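Local coordinates for protein 3,4-dihydroxybenzoate decarboxylase (Enterobacter cloacae, PDB 5NY5) that probably catalyses the reversible decarboxylation of 3,4-dihydroxybenzoate to catechol as a UbiD-family enzyme dependent on prenylated flavin and a metal ion, at residues A[63-71]-A[131-139]. Sequence-based numbering, arbitrary orientation.
Sequences VKGYPGSRI and LRKLLPAPT
Tyr66, at the junction of two successive type II turns (Val63 to Tyr66 and Tyr66 to Ser69), faces Pro136, the centre of an inverse gamma turn, and their CA atoms, 6.8 Å apart, are the nearest pair of CA atoms across the two segments. The side chains give a compact example of a proline packed against one face of an aromatic ring. Pro136 CB sits almost on the normal of the Tyr66 ring, 3.4 Å from its centroid, a CH-pi contact. The same ring is held at its edge: Tyr66 OH donates to Arg132 O, in the ring plane, in a 2.5 Å hydrogen bond whose shortness should not be over-read at this resolution. With CG beside its own backbone N (chi1 -70°), Tyr66 reaches from the turns to this backbone carbonyl of the short helix 131-134, and the two contacts should together limit how far the ring can tilt. In the UbiD fold this joins the N-terminal domain to the flavin-binding, Rift-related domain, where the chain leaves that helix for strand 148-157; Pro138 lies about 11 Å, side chain to side chain, from Arg171, a residue that binds prenylated FMN, which is absent from this apo chain. The rest of the proline ring is bordered by Ser69, whose OG is 3.6 Å from Pro136 CD, and by Ile71, whose CD1 reaches 3.8 Å from Pro136 CG as the two side chains pass in opposite directions.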
ATOM      1  N   VAL A  63     -27.479  50.358  15.116  1.00 57.94           N
ATOM      2  CA  VAL A  63     -26.142  50.286  14.542  1.00 57.67           C
ATOM      3  C   VAL A  63     -25.387  51.534  14.969  1.00 59.20           C
ATOM      4  O   VAL A  63     -25.841  52.657  14.717  1.00 60.31           O
ATOM      5  CB  VAL A  63     -26.190  50.163  13.013  1.00 57.06           C
ATOM      6  CG1 VAL A  63     -24.792  49.996  12.448  1.00 56.90           C
ATOM      7  CG2 VAL A  63     -27.083  49.005  12.602  1.00 55.81           C
ATOM      8  N   LYS A  64     -24.242  51.342  15.621  1.00 59.44           N
ATOM      9  CA  LYS A  64     -23.455  52.472  16.096  1.00 61.09           C
ATOM     10  C   LYS A  64     -23.025  53.347  14.927  1.00 61.78           C
ATOM     11  O   LYS A  64     -22.466  52.860  13.941  1.00 61.04           O
ATOM     12  CB  LYS A  64     -22.227  51.983  16.863  1.00 61.25           C
ATOM     13  CG  LYS A  64     -22.536  51.221  18.140  1.00 60.91           C
ATOM     14  CD  LYS A  64     -21.250  50.761  18.812  1.00 61.23           C
ATOM     15  CE  LYS A  64     -21.526  49.898  20.031  1.00 64.50           C
ATOM     16  NZ  LYS A  64     -20.262  49.402  20.646  1.00 65.02           N
ATOM     17  N   GLY A  65     -23.291  54.646  15.042  1.00 63.36           N
ATOM     18  CA  GLY A  65     -22.988  55.584  13.986  1.00 64.30           C
ATOM     19  C   GLY A  65     -23.915  55.535  12.795  1.00 63.60           C
ATOM     20  O   GLY A  65     -23.701  56.287  11.837  1.00 64.42           O
ATOM     21  N   TYR A  66     -24.935  54.679  12.816  1.00 62.26           N
ATOM     22  CA  TYR A  66     -25.881  54.546  11.707  1.00 61.67           C
ATOM     23  C   TYR A  66     -27.304  54.480  12.242  1.00 61.62           C
ATOM     24  O   TYR A  66     -27.966  53.437  12.170  1.00 60.36           O
ATOM     25  CB  TYR A  66     -25.563  53.306  10.869  1.00 60.03           C
ATOM     26  CG  TYR A  66     -24.298  53.411  10.055  1.00 60.26           C
ATOM     27  CD1 TYR A  66     -23.067  53.080  10.602  1.00 60.29           C
ATOM     28  CD2 TYR A  66     -24.337  53.830   8.732  1.00 60.61           C
ATOM     29  CE1 TYR A  66     -21.909  53.168   9.859  1.00 60.71           C
ATOM     30  CE2 TYR A  66     -23.185  53.921   7.981  1.00 61.00           C
ATOM     31  CZ  TYR A  66     -21.974  53.589   8.549  1.00 61.07           C
ATOM     32  OH  TYR A  66     -20.822  53.677   7.805  1.00 61.66           O
ATOM     33  N   PRO A  67     -27.816  55.585  12.782  1.00 63.16           N
ATOM     34  CA  PRO A  67     -29.237  55.620  13.141  1.00 63.41           C
ATOM     35  C   PRO A  67     -30.099  55.481  11.897  1.00 63.01           C
ATOM     36  O   PRO A  67     -29.759  55.983  10.825  1.00 63.35           O
ATOM     37  CB  PRO A  67     -29.406  56.991  13.800  1.00 65.46           C
ATOM     38  CG  PRO A  67     -28.310  57.815  13.225  1.00 66.33           C
ATOM     39  CD  PRO A  67     -27.156  56.874  13.045  1.00 64.96           C
ATOM     40  N   GLY A  68     -31.218  54.777  12.044  1.00 62.42           N
ATOM     41  CA  GLY A  68     -32.076  54.489  10.918  1.00 62.06           C
ATOM     42  C   GLY A  68     -31.661  53.297  10.087  1.00 60.39           C
ATOM     43  O   GLY A  68     -32.423  52.886   9.202  1.00 61.22           O
ATOM     44  N   SER A  69     -30.481  52.735  10.327  1.00 59.49           N
ATOM     45  CA  SER A  69     -30.065  51.508   9.666  1.00 57.99           C
ATOM     46  C   SER A  69     -30.392  50.308  10.542  1.00 57.00           C
ATOM     47  O   SER A  69     -30.436  50.401  11.771  1.00 57.35           O
ATOM     48  CB  SER A  69     -28.567  51.529   9.356  1.00 57.76           C
ATOM     49  OG  SER A  69     -28.282  52.346   8.237  1.00 58.51           O
ATOM     50  N   ARG A  70     -30.638  49.175   9.890  1.00 55.90           N
ATOM     51  CA  ARG A  70     -30.849  47.913  10.585  1.00 54.98           C
ATOM     52  C   ARG A  70     -30.269  46.797   9.729  1.00 53.80           C
ATOM     53  O   ARG A  70     -30.581  46.699   8.539  1.00 53.69           O
ATOM     54  CB  ARG A  70     -32.335  47.676  10.879  1.00 55.34           C
ATOM     55  CG  ARG A  70     -33.273  47.966   9.720  1.00 55.79           C
ATOM     56  CD  ARG A  70     -34.713  47.654  10.090  1.00 56.33           C
ATOM     57  NE  ARG A  70     -35.626  47.903   8.981  1.00 56.92           N
ATOM     58  CZ  ARG A  70     -36.928  47.635   9.007  1.00 57.60           C
ATOM     59  NH1 ARG A  70     -37.477  47.105  10.089  1.00 57.77           N
ATOM     60  NH2 ARG A  70     -37.677  47.894   7.946  1.00 58.26           N
ATOM     61  N   ILE A  71     -29.421  45.970  10.335  1.00 53.08           N
ATOM     62  CA  ILE A  71     -28.624  44.979   9.622  1.00 52.15           C
ATOM     63  C   ILE A  71     -29.151  43.587   9.935  1.00 51.40           C
ATOM     64  O   ILE A  71     -29.437  43.260  11.092  1.00 51.45           O
ATOM     65  CB  ILE A  71     -27.134  45.104   9.987  1.00 52.15           C
ATOM     66  CG1 ILE A  71     -26.632  46.501   9.620  1.00 53.12           C
ATOM     67  CG2 ILE A  71     -26.316  44.036   9.282  1.00 51.35           C
ATOM     68  CD1 ILE A  71     -25.174  46.729   9.908  1.00 53.43           C
ATOM     69  N   LEU A 131     -20.727  56.344   0.016  1.00 66.41           N
ATOM     70  CA  LEU A 131     -21.301  55.032   0.286  1.00 64.29           C
ATOM     71  C   LEU A 131     -21.116  54.633   1.742  1.00 63.44           C
ATOM     72  O   LEU A 131     -21.932  53.881   2.288  1.00 61.99           O
ATOM     73  CB  LEU A 131     -20.669  53.995  -0.642  1.00 63.65           C
ATOM     74  CG  LEU A 131     -21.435  52.696  -0.879  1.00 61.82           C
ATOM     75  CD1 LEU A 131     -22.889  52.985  -1.206  1.00 61.67           C
ATOM     76  CD2 LEU A 131     -20.779  51.903  -1.997  1.00 61.72           C
ATOM     77  N   ARG A 132     -20.061  55.131   2.390  1.00 64.49           N
ATOM     78  CA  ARG A 132     -19.832  54.813   3.795  1.00 63.92           C
ATOM     79  C   ARG A 132     -20.903  55.429   4.686  1.00 64.01           C
ATOM     80  O   ARG A 132     -21.348  54.801   5.653  1.00 62.87           O
ATOM     81  CB  ARG A 132     -18.445  55.285   4.228  1.00 66.97           C
ATOM     82  CG  ARG A 132     -17.284  54.460   3.698  1.00 66.05           C
ATOM     83  CD  ARG A 132     -16.851  54.901   2.308  1.00 67.26           C
ATOM     84  NE  ARG A 132     -15.401  55.043   2.218  1.00 70.73           N
ATOM     85  CZ  ARG A 132     -14.762  56.208   2.226  1.00 73.27           C
ATOM     86  NH1 ARG A 132     -15.446  57.342   2.307  1.00 71.05           N
ATOM     87  NH2 ARG A 132     -13.439  56.240   2.144  1.00 72.77           N
ATOM     88  N   LYS A 133     -21.320  56.663   4.389  1.00 65.50           N
ATOM     89  CA  LYS A 133     -22.395  57.284   5.154  1.00 65.79           C
ATOM     90  C   LYS A 133     -23.742  56.633   4.880  1.00 64.42           C
ATOM     91  O   LYS A 133     -24.652  56.739   5.708  1.00 64.24           O
ATOM     92  CB  LYS A 133     -22.496  58.777   4.835  1.00 67.95           C
ATOM     93  CG  LYS A 133     -21.217  59.579   4.992  1.00 69.76           C
ATOM     94  CD  LYS A 133     -21.488  61.047   4.676  1.00 71.99           C
ATOM     95  CE  LYS A 133     -20.206  61.845   4.505  1.00 74.06           C
ATOM     96  NZ  LYS A 133     -19.390  61.894   5.749  1.00 74.55           N
ATOM     97  N   LEU A 134     -23.887  55.965   3.739  1.00 63.62           N
ATOM     98  CA  LEU A 134     -25.180  55.467   3.293  1.00 62.72           C
ATOM     99  C   LEU A 134     -25.489  54.075   3.828  1.00 60.84           C
ATOM    100  O   LEU A 134     -26.605  53.826   4.297  1.00 60.34           O
ATOM    101  CB  LEU A 134     -25.225  55.465   1.765  1.00 63.03           C
ATOM    102  CG  LEU A 134     -26.591  55.563   1.091  1.00 63.11           C
ATOM    103  CD1 LEU A 134     -27.417  56.657   1.735  1.00 64.30           C
ATOM    104  CD2 LEU A 134     -26.414  55.844  -0.388  1.00 63.95           C
ATOM    105  N   LEU A 135     -24.524  53.158   3.774  1.00 65.59           N
ATOM    106  CA  LEU A 135     -24.757  51.771   4.135  1.00 58.42           C
ATOM    107  C   LEU A 135     -23.719  51.320   5.165  1.00 57.95           C
ATOM    108  O   LEU A 135     -22.512  51.499   4.944  1.00 58.55           O
ATOM    109  CB  LEU A 135     -24.700  50.875   2.895  1.00 57.60           C
ATOM    110  CG  LEU A 135     -25.718  51.231   1.811  1.00 58.04           C
ATOM    111  CD1 LEU A 135     -25.516  50.376   0.577  1.00 57.56           C
ATOM    112  CD2 LEU A 135     -27.124  51.073   2.349  1.00 57.62           C
ATOM    113  N   PRO A 136     -24.124  50.778   6.228  1.00 57.20           N
ATOM    114  CA  PRO A 136     -23.167  50.247   7.219  1.00 56.89           C
ATOM    115  C   PRO A 136     -22.730  48.820   6.890  1.00 55.64           C
ATOM    116  O   PRO A 136     -23.159  47.832   7.488  1.00 54.61           O
ATOM    117  CB  PRO A 136     -23.967  50.315   8.521  1.00 56.78           C
ATOM    118  CG  PRO A 136     -25.377  50.094   8.084  1.00 56.27           C
ATOM    119  CD  PRO A 136     -25.512  50.719   6.716  1.00 56.86           C
ATOM    120  N   ALA A 137     -21.854  48.704   5.905  1.00 55.90           N
ATOM    121  CA  ALA A 137     -21.331  47.400   5.522  1.00 54.98           C
ATOM    122  C   ALA A 137     -20.468  46.847   6.649  1.00 54.81           C
ATOM    123  O   ALA A 137     -19.522  47.520   7.079  1.00 55.85           O
ATOM    124  CB  ALA A 137     -20.524  47.505   4.234  1.00 55.60           C
ATOM    125  N   PRO A 138     -20.748  45.653   7.154  1.00 53.70           N
ATOM    126  CA  PRO A 138     -19.994  45.136   8.295  1.00 53.66           C
ATOM    127  C   PRO A 138     -18.689  44.482   7.869  1.00 53.87           C
ATOM    128  O   PRO A 138     -18.485  44.113   6.712  1.00 53.77           O
ATOM    129  CB  PRO A 138     -20.944  44.102   8.914  1.00 52.51           C
ATOM    130  CG  PRO A 138     -22.127  43.989   7.957  1.00 51.97           C
ATOM    131  CD  PRO A 138     -21.760  44.693   6.695  1.00 52.61           C
ATOM    132  N   THR A 139     -17.792  44.361   8.840  1.00 54.35           N
ATOM    133  CA  THR A 139     -16.572  43.580   8.704  1.00 54.63           C
ATOM    134  C   THR A 139     -16.693  42.359   9.599  1.00 53.79           C
ATOM    135  O   THR A 139     -17.058  42.481  10.773  1.00 58.41           O
ATOM    136  CB  THR A 139     -15.338  44.399   9.089  1.00 56.18           C
ATOM    137  OG1 THR A 139     -15.358  44.658  10.497  1.00 56.47           O
ATOM    138  CG2 THR A 139     -15.325  45.722   8.342  1.00 57.20           C
TER